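Local coordinates for type III export protein PSCG (Pseudomonas aeruginosa, PDB 2UWJ) that acts with PscE as a chaperone of the type III secretion system, preventing premature polymerisation of the needle protein PscF in the cytoplasm, at residues L76-L81 / D88-G93; H63-P66 / L70-W73; I44-L49 / L59-G64. One frame throughout, in Å; residues are numbered along the deposited sequence.

Interaction 1: residues L76-L81 / D88-G93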
loop_
_atom_site.group_PDB
_atom_site.type_symbol
_atom_site.label_atom_id
_atom_site.label_comp_id
_atom_site.label_asym_id
_atom_site.label_seq_id
_atom_site.Cartn_x
_atom_site.Cartn_y
_atom_site.Cartn_z
ATOM N N LEU C 76 15.741 -14.686 5.416
ATOM C CA LEU C 76 14.710 -15.612 5.958
ATOM C C LEU C 76 15.053 -17.048 5.546
ATOM O O LEU C 76 14.873 -17.995 6.351
ATOM C CB LEU C 76 13.295 -15.254 5.461
ATOM C CG LEU C 76 12.697 -13.971 6.134
ATOM C CD1 LEU C 76 11.447 -13.514 5.381
ATOM C CD2 LEU C 76 12.382 -14.230 7.582
ATOM N N CYS C 77 15.510 -17.225 4.298
ATOM C CA CYS C 77 15.875 -18.558 3.788
ATOM C C CYS C 77 17.057 -19.141 4.594
ATOM O O CYS C 77 17.082 -20.351 4.967
ATOM C CB CYS C 77 16.245 -18.480 2.288
ATOM S SG CYS C 77 14.788 -18.332 1.237
ATOM N N GLU C 78 18.054 -18.307 4.823
ATOM C CA GLU C 78 19.236 -18.734 5.598
ATOM C C GLU C 78 18.770 -19.133 7.033
ATOM O O GLU C 78 19.249 -20.131 7.622
ATOM C CB GLU C 78 20.264 -17.580 5.646
ATOM C CG GLU C 78 21.058 -17.493 4.346
ATOM C CD GLU C 78 21.804 -16.163 4.162
ATOM O OE1 GLU C 78 21.411 -15.154 4.769
ATOM O OE2 GLU C 78 22.769 -16.160 3.400
ATOM N N TRP C 79 17.871 -18.341 7.590
ATOM C CA TRP C 79 17.337 -18.615 8.917
ATOM C C TRP C 79 16.665 -20.006 8.955
ATOM O O TRP C 79 17.003 -20.807 9.830
ATOM C CB TRP C 79 16.338 -17.529 9.322
ATOM C CG TRP C 79 15.638 -17.727 10.673
ATOM C CD1 TRP C 79 16.228 -17.835 11.925
ATOM C CD2 TRP C 79 14.223 -17.681 10.906
ATOM N NE1 TRP C 79 15.254 -17.835 12.921
ATOM C CE2 TRP C 79 14.018 -17.744 12.330
ATOM C CE3 TRP C 79 13.105 -17.581 10.061
ATOM C CZ2 TRP C 79 12.741 -17.707 12.912
ATOM C CZ3 TRP C 79 11.812 -17.542 10.652
ATOM C CH2 TRP C 79 11.653 -17.605 12.068
ATOM N N HIS C 80 15.745 -20.311 8.029
ATOM C CA HIS C 80 15.069 -21.608 8.065
ATOM C C HIS C 80 16.012 -22.745 7.735
ATOM O O HIS C 80 15.735 -23.891 8.109
ATOM C CB HIS C 80 13.842 -21.674 7.125
ATOM C CG HIS C 80 12.751 -20.702 7.470
ATOM N ND1 HIS C 80 11.835 -20.921 8.473
ATOM C CD2 HIS C 80 12.372 -19.534 6.876
ATOM C CE1 HIS C 80 10.931 -19.961 8.488
ATOM N NE2 HIS C 80 11.232 -19.099 7.523
ATOM N N LEU C 81 17.121 -22.457 7.041
ATOM C CA LEU C 81 18.082 -23.508 6.721
ATOM C C LEU C 81 19.125 -23.663 7.874
ATOM O O LEU C 81 20.044 -24.465 7.772
ATOM C CB LEU C 81 18.794 -23.205 5.376
ATOM C CG LEU C 81 18.014 -23.359 4.058
ATOM C CD1 LEU C 81 18.912 -22.880 2.866
ATOM C CD2 LEU C 81 17.567 -24.840 3.849
ATOM N N ASP C 88 23.769 -13.923 9.943
ATOM C CA ASP C 88 24.307 -12.808 10.697
ATOM C C ASP C 88 25.080 -11.852 9.816
ATOM O O ASP C 88 25.001 -10.648 10.019
ATOM C CB ASP C 88 25.198 -13.283 11.871
ATOM C CG ASP C 88 24.408 -14.037 12.945
ATOM O OD1 ASP C 88 23.162 -13.840 13.047
ATOM O OD2 ASP C 88 25.038 -14.827 13.701
ATOM N N ARG C 89 25.855 -12.356 8.863
ATOM C CA ARG C 89 26.598 -11.447 7.967
ATOM C C ARG C 89 25.604 -10.654 7.084
ATOM O O ARG C 89 25.766 -9.441 6.867
ATOM C CB ARG C 89 27.554 -12.204 7.028
ATOM C CG ARG C 89 28.791 -12.815 7.730
ATOM C CD ARG C 89 29.777 -13.407 6.717
ATOM N NE ARG C 89 29.255 -14.530 5.930
ATOM C CZ ARG C 89 29.211 -15.797 6.341
ATOM N NH1 ARG C 89 29.656 -16.134 7.558
ATOM N NH2 ARG C 89 28.743 -16.741 5.519
ATOM N N ARG C 90 24.603 -11.338 6.535
ATOM C CA ARG C 90 23.633 -10.628 5.698
ATOM C C ARG C 90 22.935 -9.530 6.529
ATOM O O ARG C 90 22.849 -8.360 6.100
ATOM C CB ARG C 90 22.604 -11.623 5.092
ATOM C CG ARG C 90 21.679 -10.956 4.033
ATOM C CD ARG C 90 20.763 -11.989 3.351
ATOM N NE ARG C 90 21.479 -13.149 2.791
ATOM C CZ ARG C 90 22.029 -13.233 1.570
ATOM N NH1 ARG C 90 21.995 -12.224 0.688
ATOM N NH2 ARG C 90 22.593 -14.376 1.193
ATOM N N LEU C 91 22.428 -9.882 7.719
ATOM C CA LEU C 91 21.771 -8.869 8.557
ATOM C C LEU C 91 22.708 -7.704 8.883
ATOM O O LEU C 91 22.313 -6.532 8.770
ATOM C CB LEU C 91 21.204 -9.462 9.856
ATOM C CG LEU C 91 20.117 -10.513 9.690
ATOM C CD1 LEU C 91 19.543 -10.887 11.061
ATOM C CD2 LEU C 91 19.019 -9.924 8.742
ATOM N N ALA C 92 23.960 -8.003 9.233
ATOM C CA ALA C 92 24.925 -6.923 9.528
ATOM C C ALA C 92 25.074 -6.000 8.295
ATOM O O ALA C 92 25.165 -4.783 8.425
ATOM C CB ALA C 92 26.328 -7.530 9.946
ATOM N N GLY C 93 25.078 -6.576 7.096
ATOM C CA GLY C 93 25.186 -5.760 5.897
ATOM C C GLY C 93 23.965 -4.851 5.708
ATOM O O GLY C 93 24.096 -3.651 5.472
#
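The two helical segments run roughly antiparallel and come nearest at Glu-78 and Arg-90, whose CA atoms are 9.2 Å apart. From each, the CB points toward the other helix, and that wide gap is bridged by the long polar side chains. Arg-90 grips Glu-78 side-on with two nitrogens: NE donates to OE1 of Glu-78 at 2.8 Å, and NH2 donates to OE2 of the same carboxylate, also at 2.8 Å. Both bonds are fairly straight. The acceptors lie close to the guanidinium plane, but the two planes are 44° apart, so the donors come in from above the carboxylate instead of within it. Helices 71-80 and 84-95, joined by a short turn, make a helical hairpin, as in the TPR clan to which the family is assigned; the salt bridge ties the hairpin across one of its sides. Arg-90 runs out with CG anti to the backbone N and then folds at chi3 (-52°), which turns the NE/NH2 edge toward Glu-78. Its remaining nitrogen, NH1, forms a salt bridge with OE1 of Glu-71 on helix 71-80, and its side chain also packs on Phe-74 and Ala-75. The Glu-78 chain, extended beyond CG, rests on Ala-86.

Interaction 2: residues H63-P66 / L70-W73; sequences HGNP and LEPW
The side-chain amide of Asn-65 and the carboxylate of Glu-71 lie nearly coplanar, 22° apart, and they meet edge on. At the amide's nitrogen edge, ND2 donates to OE2 of Glu-71 at 2.8 Å, with an N-H...O angle of 162°; the acceptor stands close to the amide plane. OE2 takes the bond on its anti lone pair, the one directed away from OE1. At the oxygen end of the amide, OD1 has CD1 of Leu-70 beside it, 3.9 Å away, a looser apolar neighbour. The Trp-73 indole has the carbonyl carbon of Leu-70 at its edge.

Torsions explain the meeting: Asn-65 places CG opposite its own backbone N (chi1 168°), reaching toward Glu-71 of segment 70-73, while Glu-71 bends at its second torsion and brings its carboxylate back to the loop. The two side chains run alongside each other, pointing opposite ways. ND2 also bonds to the carbonyl oxygen of Trp-67, so the one amide ties the loop to itself as well as to the helix. Leu-70, Pro-72 and Trp-73 pack against apolar side chains of another protein chain.

With OE2 of Glu-71 bonded to a neutral amide and its other oxygen held by a charged second partner, Arg-90, both carboxylate oxygens accept bonds, an environment consistent with a charged glutamate whose rotation is probably restrained.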
loop_
_atom_site.group_PDB
_atom_site.type_symbol
_atom_site.label_atom_id
_atom_site.label_comp_id
_atom_site.label_asym_id
_atom_site.label_seq_id
_atom_site.Cartn_x
_atom_site.Cartn_y
_atom_site.Cartn_z
ATOM N N HIS C 63 22.912 -14.744 -5.287
ATOM C CA HIS C 63 24.185 -14.549 -6.031
ATOM C C HIS C 63 24.164 -13.325 -6.953
ATOM O O HIS C 63 23.501 -13.388 -7.959
ATOM C CB HIS C 63 24.420 -15.765 -6.930
ATOM C CG HIS C 63 24.718 -17.016 -6.169
ATOM N ND1 HIS C 63 25.784 -17.113 -5.303
ATOM C CD2 HIS C 63 24.085 -18.216 -6.129
ATOM C CE1 HIS C 63 25.797 -18.318 -4.759
ATOM N NE2 HIS C 63 24.777 -19.003 -5.245
ATOM N N GLY C 64 24.848 -12.249 -6.580
ATOM C CA GLY C 64 24.853 -11.039 -7.403
ATOM C C GLY C 64 23.512 -10.273 -7.374
ATOM O O GLY C 64 23.316 -9.327 -8.137
ATOM N N ASN C 65 22.589 -10.662 -6.487
ATOM C CA ASN C 65 21.278 -10.005 -6.417
ATOM C C ASN C 65 21.412 -8.484 -6.608
ATOM O O ASN C 65 22.066 -7.795 -5.813
ATOM C CB ASN C 65 20.582 -10.254 -5.062
ATOM C CG ASN C 65 19.371 -9.338 -4.883
ATOM O OD1 ASN C 65 18.542 -9.209 -5.797
ATOM N ND2 ASN C 65 19.261 -8.719 -3.719
ATOM N N PRO C 66 20.756 -7.949 -7.633
ATOM C CA PRO C 66 20.830 -6.511 -7.902
ATOM C C PRO C 66 19.727 -5.644 -7.222
ATOM O O PRO C 66 19.789 -4.423 -7.297
ATOM C CB PRO C 66 20.712 -6.465 -9.418
ATOM C CG PRO C 66 19.653 -7.432 -9.664
ATOM C CD PRO C 66 20.022 -8.642 -8.701
ATOM N N LEU C 70 14.969 -7.299 -2.077
ATOM C CA LEU C 70 14.785 -8.746 -2.043
ATOM C C LEU C 70 15.662 -9.396 -0.965
ATOM O O LEU C 70 15.409 -10.560 -0.578
ATOM C CB LEU C 70 15.118 -9.405 -3.398
ATOM C CG LEU C 70 14.264 -8.911 -4.571
ATOM C CD1 LEU C 70 14.712 -9.639 -5.840
ATOM C CD2 LEU C 70 12.739 -9.138 -4.274
ATOM N N GLU C 71 16.648 -8.647 -0.454
ATOM C CA GLU C 71 17.582 -9.226 0.552
ATOM C C GLU C 71 16.914 -9.875 1.796
ATOM O O GLU C 71 17.393 -10.889 2.261
ATOM C CB GLU C 71 18.635 -8.205 0.989
ATOM C CG GLU C 71 19.652 -7.859 -0.115
ATOM C CD GLU C 71 20.629 -9.030 -0.323
ATOM O OE1 GLU C 71 21.146 -9.533 0.702
ATOM O OE2 GLU C 71 20.837 -9.457 -1.470
ATOM N N PRO C 72 15.845 -9.262 2.357
ATOM C CA PRO C 72 15.224 -9.904 3.523
ATOM C C PRO C 72 14.810 -11.366 3.261
ATOM O O PRO C 72 14.859 -12.179 4.176
ATOM C CB PRO C 72 13.996 -9.018 3.816
ATOM C CG PRO C 72 14.524 -7.586 3.391
ATOM C CD PRO C 72 15.270 -7.911 2.100
ATOM N N TRP C 73 14.338 -11.666 2.039
ATOM C CA TRP C 73 13.927 -13.012 1.706
ATOM C C TRP C 73 15.104 -13.965 1.810
ATOM O O TRP C 73 14.922 -15.098 2.293
ATOM C CB TRP C 73 13.344 -13.108 0.285
ATOM C CG TRP C 73 12.156 -12.244 0.150
ATOM C CD1 TRP C 73 12.124 -10.908 -0.205
ATOM C CD2 TRP C 73 10.805 -12.628 0.404
ATOM N NE1 TRP C 73 10.808 -10.444 -0.190
ATOM C CE2 TRP C 73 9.987 -11.490 0.175
ATOM C CE3 TRP C 73 10.198 -13.835 0.803
ATOM C CZ2 TRP C 73 8.586 -11.537 0.332
ATOM C CZ3 TRP C 73 8.795 -13.868 0.956
ATOM C CH2 TRP C 73 8.022 -12.746 0.721
#

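Interaction 3: residues I44-L49 / L59-G64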
loop_
_atom_site.group_PDB
_atom_site.type_symbol
_atom_site.label_atom_id
_atom_site.label_comp_id
_atom_site.label_asym_id
_atom_site.label_seq_id
_atom_site.Cartn_x
_atom_site.Cartn_y
_atom_site.Cartn_z
ATOM N N ILE C 44 8.113 -12.440 -6.720
ATOM C CA ILE C 44 7.091 -13.504 -6.714
ATOM C C ILE C 44 7.705 -14.900 -6.713
ATOM O O ILE C 44 7.292 -15.776 -5.941
ATOM C CB ILE C 44 6.121 -13.339 -7.951
ATOM C CG1 ILE C 44 5.236 -12.068 -7.756
ATOM C CG2 ILE C 44 5.239 -14.591 -8.105
ATOM C CD1 ILE C 44 4.735 -11.418 -9.180
ATOM N N ARG C 45 8.702 -15.094 -7.559
ATOM C CA ARG C 45 9.407 -16.372 -7.659
ATOM C C ARG C 45 9.986 -16.731 -6.292
ATOM O O ARG C 45 9.831 -17.848 -5.818
ATOM C CB ARG C 45 10.573 -16.231 -8.658
ATOM C CG ARG C 45 10.162 -16.340 -10.169
ATOM C CD ARG C 45 11.395 -16.316 -11.036
ATOM N NE ARG C 45 11.074 -16.273 -12.468
ATOM C CZ ARG C 45 10.652 -17.328 -13.164
ATOM N NH1 ARG C 45 10.499 -18.489 -12.541
ATOM N NH2 ARG C 45 10.424 -17.244 -14.483
ATOM N N ILE C 46 10.686 -15.769 -5.688
ATOM C CA ILE C 46 11.323 -16.013 -4.378
ATOM C C ILE C 46 10.303 -16.299 -3.231
ATOM O O ILE C 46 10.449 -17.249 -2.440
ATOM C CB ILE C 46 12.211 -14.844 -4.016
ATOM C CG1 ILE C 46 13.442 -14.883 -4.937
ATOM C CG2 ILE C 46 12.624 -14.945 -2.503
ATOM C CD1 ILE C 46 14.293 -13.598 -4.938
ATOM N N SER C 47 9.243 -15.500 -3.185
ATOM C CA SER C 47 8.224 -15.686 -2.181
ATOM C C SER C 47 7.572 -17.069 -2.351
ATOM O O SER C 47 7.346 -17.803 -1.358
ATOM C CB SER C 47 7.153 -14.588 -2.279
ATOM O OG SER C 47 6.097 -14.849 -1.367
ATOM N N SER C 48 7.267 -17.434 -3.591
ATOM C CA SER C 48 6.617 -18.712 -3.854
ATOM C C SER C 48 7.533 -19.867 -3.423
ATOM O O SER C 48 7.084 -20.795 -2.760
ATOM C CB SER C 48 6.322 -18.891 -5.343
ATOM O OG SER C 48 5.831 -20.202 -5.539
ATOM N N LEU C 49 8.814 -19.787 -3.797
ATOM C CA LEU C 49 9.752 -20.848 -3.418
ATOM C C LEU C 49 9.953 -20.890 -1.891
ATOM O O LEU C 49 9.862 -21.957 -1.271
ATOM C CB LEU C 49 11.080 -20.655 -4.137
ATOM C CG LEU C 49 11.033 -20.964 -5.643
ATOM C CD1 LEU C 49 12.346 -20.419 -6.242
ATOM C CD2 LEU C 49 10.902 -22.532 -5.923
ATOM N N LEU C 59 17.393 -19.259 -2.672
ATOM C CA LEU C 59 18.710 -18.677 -2.456
ATOM C C LEU C 59 19.597 -18.681 -3.706
ATOM O O LEU C 59 20.589 -17.982 -3.746
ATOM C CB LEU C 59 19.445 -19.376 -1.300
ATOM C CG LEU C 59 19.087 -18.853 0.106
ATOM C CD1 LEU C 59 19.665 -19.881 1.125
ATOM C CD2 LEU C 59 19.702 -17.391 0.362
ATOM N N ALA C 60 19.239 -19.445 -4.739
ATOM C CA ALA C 60 20.055 -19.380 -5.959
ATOM C C ALA C 60 20.029 -17.910 -6.507
ATOM O O ALA C 60 20.982 -17.473 -7.157
ATOM C CB ALA C 60 19.519 -20.352 -7.029
ATOM N N PHE C 61 18.964 -17.161 -6.210
ATOM C CA PHE C 61 18.830 -15.758 -6.697
ATOM C C PHE C 61 19.660 -14.742 -5.885
ATOM O O PHE C 61 19.869 -13.592 -6.324
ATOM C CB PHE C 61 17.355 -15.346 -6.688
ATOM C CG PHE C 61 16.498 -16.046 -7.743
ATOM C CD1 PHE C 61 16.707 -15.815 -9.100
ATOM C CD2 PHE C 61 15.464 -16.895 -7.370
ATOM C CE1 PHE C 61 15.886 -16.426 -10.079
ATOM C CE2 PHE C 61 14.650 -17.500 -8.317
ATOM C CZ PHE C 61 14.853 -17.270 -9.681
ATOM N N ALA C 62 20.170 -15.153 -4.720
ATOM C CA ALA C 62 20.988 -14.230 -3.894
ATOM C C ALA C 62 22.326 -13.815 -4.541
ATOM O O ALA C 62 22.806 -12.680 -4.336
ATOM C CB ALA C 62 21.267 -14.841 -2.443
ATOM N N HIS C 63 22.912 -14.744 -5.287
ATOM C CA HIS C 63 24.185 -14.549 -6.031
ATOM C C HIS C 63 24.164 -13.325 -6.953
ATOM O O HIS C 63 23.501 -13.388 -7.959
ATOM C CB HIS C 63 24.420 -15.765 -6.930
ATOM C CG HIS C 63 24.718 -17.016 -6.169
ATOM N ND1 HIS C 63 25.784 -17.113 -5.303
ATOM C CD2 HIS C 63 24.085 -18.216 -6.129
ATOM C CE1 HIS C 63 25.797 -18.318 -4.759
ATOM N NE2 HIS C 63 24.777 -19.003 -5.245
ATOM N N GLY C 64 24.848 -12.249 -6.580
ATOM C CA GLY C 64 24.853 -11.039 -7.403
ATOM C C GLY C 64 23.512 -10.273 -7.374
ATOM O O GLY C 64 23.316 -9.327 -8.137
#
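Phe-61 and Ile-46 carry the apolar part of the contact. The phenyl ring leans on the isoleucine, with CG1 of Ile-46 3.7 Å from CD2 of Phe-61, approaching obliquely, and CD1 of Ile-46 3.9 Å from CB of Phe-61. One helical turn on from Arg-45, Leu-49 brings CD1 to the ring edge, near its plane, 4.3 Å from CE2 of Phe-61. Phe-61 points its CB at the helix and holds CG anti to its carbonyl carbon (chi1 -70°), which turns the CD2-CE2-CZ side of the ring to the helix.

The third neighbour is the aliphatic stem of an arginine. CD of Arg-45 lies 3.8 Å from CZ of Phe-61, and the extended chain stands roughly perpendicular to the phenylalanine side chain.

Polar bonding across the two segments is absent. The charged end of Arg-45 turns to Glu-33 on helix 22-34, where NE forms a salt bridge, so this residue lends carbon to one neighbour and charge to another. Residues 45, 46 and 49 thus present one helical face to Phe-61: a helix packed against the non-regular segment that follows helix 55-59, joining neighbouring layers of the all-helical, TPR-clan fold.

Overall arrangement
Along the chain, interaction 3 comes first, interaction 2 begins on residues 63-64 where it ends, and interaction 1 follows in series. Interactions 2 and 3 are centred 7 Å apart, interactions 1 and 2 11 Å, and interactions 1 and 3 14 Å, so they step along the helical stack from helix 38-51 to helix 84-95. Helix 71-80 serves both interaction 1 and interaction 2, which share the ion pair of their arginine and glutamate. Interaction 3 abuts both: CB of Trp-73 sits 3.4 Å from CG2 of Ile-46, and Leu-59 packs on Cys-77 and Leu-81. Helix 71-80 thus lies between helix 38-51 on one side and helix 84-95 on the other, and it also touches another protein chain.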